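Local coordinates for protein succinate-semialdehyde dehydrogenase (Synechococcus sp., PDB 4ITA) that oxidises succinic semialdehyde to succinate, probably with NADP as the hydride acceptor, as a member of the aldehyde dehydrogenase family, at residues A[255-263]-A[302-311]. Numbering follows the deposited sequence.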
loop_
_atom_site.group_PDB
_atom_site.type_symbol
_atom_site.label_atom_id
_atom_site.label_comp_id
_atom_site.label_asym_id
_atom_site.label_seq_id
_atom_site.Cartn_x
_atom_site.Cartn_y
_atom_site.Cartn_z
ATOM N N ALA A 255 -15.176 8.154 25.462
ATOM C CA ALA A 255 -14.796 8.078 24.054
ATOM C C ALA A 255 -14.821 9.446 23.352
ATOM O O ALA A 255 -13.949 9.737 22.540
ATOM C CB ALA A 255 -15.660 7.077 23.330
ATOM N N ARG A 256 -15.789 10.300 23.671
ATOM C CA ARG A 256 -15.821 11.627 23.061
ATOM C C ARG A 256 -14.817 12.591 23.687
ATOM O O ARG A 256 -14.230 13.417 22.986
ATOM C CB ARG A 256 -17.236 12.229 23.105
ATOM C CG ARG A 256 -17.320 13.728 22.745
ATOM C CD ARG A 256 -17.171 14.034 21.241
ATOM N NE ARG A 256 -15.774 14.037 20.790
ATOM C CZ ARG A 256 -15.358 14.525 19.620
ATOM N NH1 ARG A 256 -14.070 14.472 19.305
ATOM N NH2 ARG A 256 -16.211 15.066 18.765
ATOM N N THR A 257 -14.616 12.504 25.000
ATOM C CA THR A 257 -13.907 13.570 25.704
ATOM C C THR A 257 -12.452 13.280 26.073
ATOM O O THR A 257 -11.736 14.197 26.461
ATOM C CB THR A 257 -14.689 14.070 26.954
ATOM O OG1 THR A 257 -14.730 13.045 27.954
ATOM C CG2 THR A 257 -16.112 14.483 26.564
ATOM N N MET A 258 -12.013 12.030 25.955
ATOM C CA MET A 258 -10.610 11.688 26.219
ATOM C C MET A 258 -9.695 12.488 25.301
ATOM O O MET A 258 -10.071 12.826 24.187
ATOM C CB MET A 258 -10.369 10.188 26.002
ATOM C CG MET A 258 -10.632 9.729 24.566
ATOM S SD MET A 258 -10.517 7.947 24.256
ATOM C CE MET A 258 -11.008 7.887 22.527
ATOM N N ASN A 259 -8.493 12.791 25.781
ATOM C CA ASN A 259 -7.523 13.572 25.014
ATOM C C ASN A 259 -8.090 14.930 24.612
ATOM O O ASN A 259 -7.779 15.465 23.538
ATOM C CB ASN A 259 -7.039 12.821 23.769
ATOM C CG ASN A 259 -5.582 13.091 23.466
ATOM O OD1 ASN A 259 -4.738 12.981 24.352
ATOM N ND2 ASN A 259 -5.277 13.459 22.223
ATOM N N ASN A 260 -8.937 15.477 25.487
ATOM C CA ASN A 260 -9.643 16.739 25.241
ATOM C C ASN A 260 -10.424 16.722 23.926
ATOM O O ASN A 260 -10.582 17.746 23.259
ATOM C CB ASN A 260 -8.673 17.928 25.320
ATOM C CG ASN A 260 -7.851 17.915 26.597
ATOM O OD1 ASN A 260 -8.329 17.471 27.641
ATOM N ND2 ASN A 260 -6.608 18.379 26.519
ATOM N N GLY A 261 -10.902 15.533 23.574
ATOM C CA GLY A 261 -11.665 15.323 22.360
ATOM C C GLY A 261 -10.830 15.091 21.118
ATOM O O GLY A 261 -11.370 14.747 20.070
ATOM N N GLN A 262 -9.517 15.283 21.227
ATOM C CA GLN A 262 -8.642 15.285 20.055
ATOM C C GLN A 262 -8.117 13.898 19.720
ATOM O O GLN A 262 -6.919 13.611 19.819
ATOM C CB GLN A 262 -7.500 16.279 20.266
ATOM C CG GLN A 262 -8.012 17.697 20.525
ATOM C CD GLN A 262 -7.020 18.572 21.260
ATOM O OE1 GLN A 262 -6.786 19.719 20.872
ATOM N NE2 GLN A 262 -6.435 18.039 22.333
ATOM N N SER A 263 -9.032 13.019 19.334
ATOM C CA SER A 263 -8.654 11.680 18.919
ATOM C C SER A 263 -9.349 11.315 17.636
ATOM O O SER A 263 -10.535 11.598 17.441
ATOM C CB SER A 263 -9.005 10.643 19.974
ATOM O OG SER A 263 -8.703 9.349 19.467
ATOM N N ASP A 302 -10.324 16.485 34.069
ATOM C CA ASP A 302 -10.792 15.676 32.941
ATOM C C ASP A 302 -10.443 16.317 31.605
ATOM O O ASP A 302 -9.993 15.646 30.681
ATOM C CB ASP A 302 -12.312 15.497 32.996
ATOM C CG ASP A 302 -12.758 14.625 34.145
ATOM O OD1 ASP A 302 -12.280 13.481 34.250
ATOM O OD2 ASP A 302 -13.585 15.094 34.955
ATOM N N ILE A 303 -10.671 17.620 31.512
ATOM C CA ILE A 303 -10.543 18.351 30.262
ATOM C C ILE A 303 -9.516 19.476 30.407
ATOM O O ILE A 303 -9.742 20.430 31.151
ATOM C CB ILE A 303 -11.893 19.006 29.852
ATOM C CG1 ILE A 303 -13.037 17.984 29.849
ATOM C CG2 ILE A 303 -11.768 19.710 28.505
ATOM C CD1 ILE A 303 -12.893 16.890 28.814
ATOM N N GLY A 304 -8.384 19.347 29.719
ATOM C CA GLY A 304 -7.438 20.445 29.591
ATOM C C GLY A 304 -7.783 21.311 28.390
ATOM O O GLY A 304 -8.836 21.144 27.777
ATOM N N PRO A 305 -6.890 22.238 28.032
ATOM C CA PRO A 305 -7.120 23.093 26.867
ATOM C C PRO A 305 -6.940 22.296 25.578
ATOM O O PRO A 305 -6.254 21.271 25.587
ATOM C CB PRO A 305 -5.994 24.129 26.977
ATOM C CG PRO A 305 -4.868 23.352 27.617
ATOM C CD PRO A 305 -5.543 22.430 28.606
ATOM N N LEU A 306 -7.540 22.760 24.490
ATOM C CA LEU A 306 -7.196 22.245 23.172
ATOM C C LEU A 306 -5.740 22.595 22.875
ATOM O O LEU A 306 -5.175 23.505 23.484
ATOM C CB LEU A 306 -8.123 22.834 22.112
ATOM C CG LEU A 306 -9.605 22.532 22.343
ATOM C CD1 LEU A 306 -10.438 23.204 21.270
ATOM C CD2 LEU A 306 -9.859 21.024 22.364
ATOM N N ALA A 307 -5.127 21.894 21.934
ATOM C CA ALA A 307 -3.674 21.984 21.802
ATOM C C ALA A 307 -3.174 23.297 21.221
ATOM O O ALA A 307 -2.058 23.715 21.521
ATOM C CB ALA A 307 -3.140 20.837 20.994
ATOM N N THR A 308 -3.966 23.926 20.356
ATOM C CA THR A 308 -3.508 25.126 19.656
ATOM C C THR A 308 -4.622 26.150 19.513
ATOM O O THR A 308 -5.804 25.814 19.593
ATOM C CB THR A 308 -2.985 24.819 18.226
ATOM O OG1 THR A 308 -4.090 24.562 17.354
ATOM C CG2 THR A 308 -2.018 23.629 18.204
ATOM N N GLU A 309 -4.249 27.404 19.286
ATOM C CA GLU A 309 -5.254 28.438 19.045
ATOM C C GLU A 309 -6.039 28.158 17.764
ATOM O O GLU A 309 -7.233 28.456 17.682
ATOM C CB GLU A 309 -4.615 29.828 19.003
ATOM C CG GLU A 309 -5.634 30.970 18.903
ATOM C CD GLU A 309 -5.111 32.292 19.448
ATOM O OE1 GLU A 309 -3.948 32.337 19.896
ATOM O OE2 GLU A 309 -5.873 33.281 19.437
ATOM N N GLY A 310 -5.372 27.567 16.776
ATOM C CA GLY A 310 -6.013 27.208 15.523
ATOM C C GLY A 310 -7.136 26.204 15.682
ATOM O O GLY A 310 -8.200 26.352 15.083
ATOM N N ILE A 311 -6.908 25.169 16.483
ATOM C CA ILE A 311 -7.947 24.186 16.761
ATOM C C ILE A 311 -9.121 24.848 17.477
ATOM O O ILE A 311 -10.287 24.600 17.144
ATOM C CB ILE A 311 -7.413 23.016 17.619
ATOM C CG1 ILE A 311 -6.359 22.230 16.841
ATOM C CG2 ILE A 311 -8.554 22.101 18.042
ATOM C CD1 ILE A 311 -6.917 21.519 15.624
HETATM O O HOH W 1 -9.655 14.636 28.143
HETATM O O HOH W 2 -4.979 19.308 24.365
#
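N260 and Q262 each offer an amide oxygen to a backbone N-H of 302-311. They belong to the turn that follows helix 245-257 in the aldehyde dehydrogenase fold, and this turn probably leads into the family's catalytic-cysteine loop. The facing segment leads into helix 309-325, whose I311 side chain comes within about 4 Å of bound NADPH, nearest atom to nearest atom.

N260 OD1 accepts from G304 N at 2.8 Å. G304 N lies well out of the amide plane, 52° above it, and so misses the lone pairs. N260 ND2 donates to G76 O and to water 2. This water also accepts from Q262 NE2 and donates to P305 O, so one molecule joins both amides to the opposite backbone. Water 1 accepts from N260 N at 2.9 Å and lies between T257 O and D302 O.

With CG anti to its own carbonyl carbon (chi1 -58°) and the chain stretched out from there, Q262 carries OE1 across to A307 N at 2.9 Å, in the carbonyl plane and on a lone pair. NE2 donates to N259 O, which also receives Q262 N from the other face. N259 ND2 in turn donates to Q262 O, with N133 O as a further acceptor. A leucine in place of Q262 would probably leave A307 N without its acceptor and N259 O and water 2 each short of a donor.

Apolar groups fill in around these bonds. I303 CD1 meets T257 CB at 3.8 Å, while T257 OG1 is hydrogen-bonded to T253 O. L306 CD2 packs 3.5 Å from N260 O and 3.7 Å from Q262 OE1.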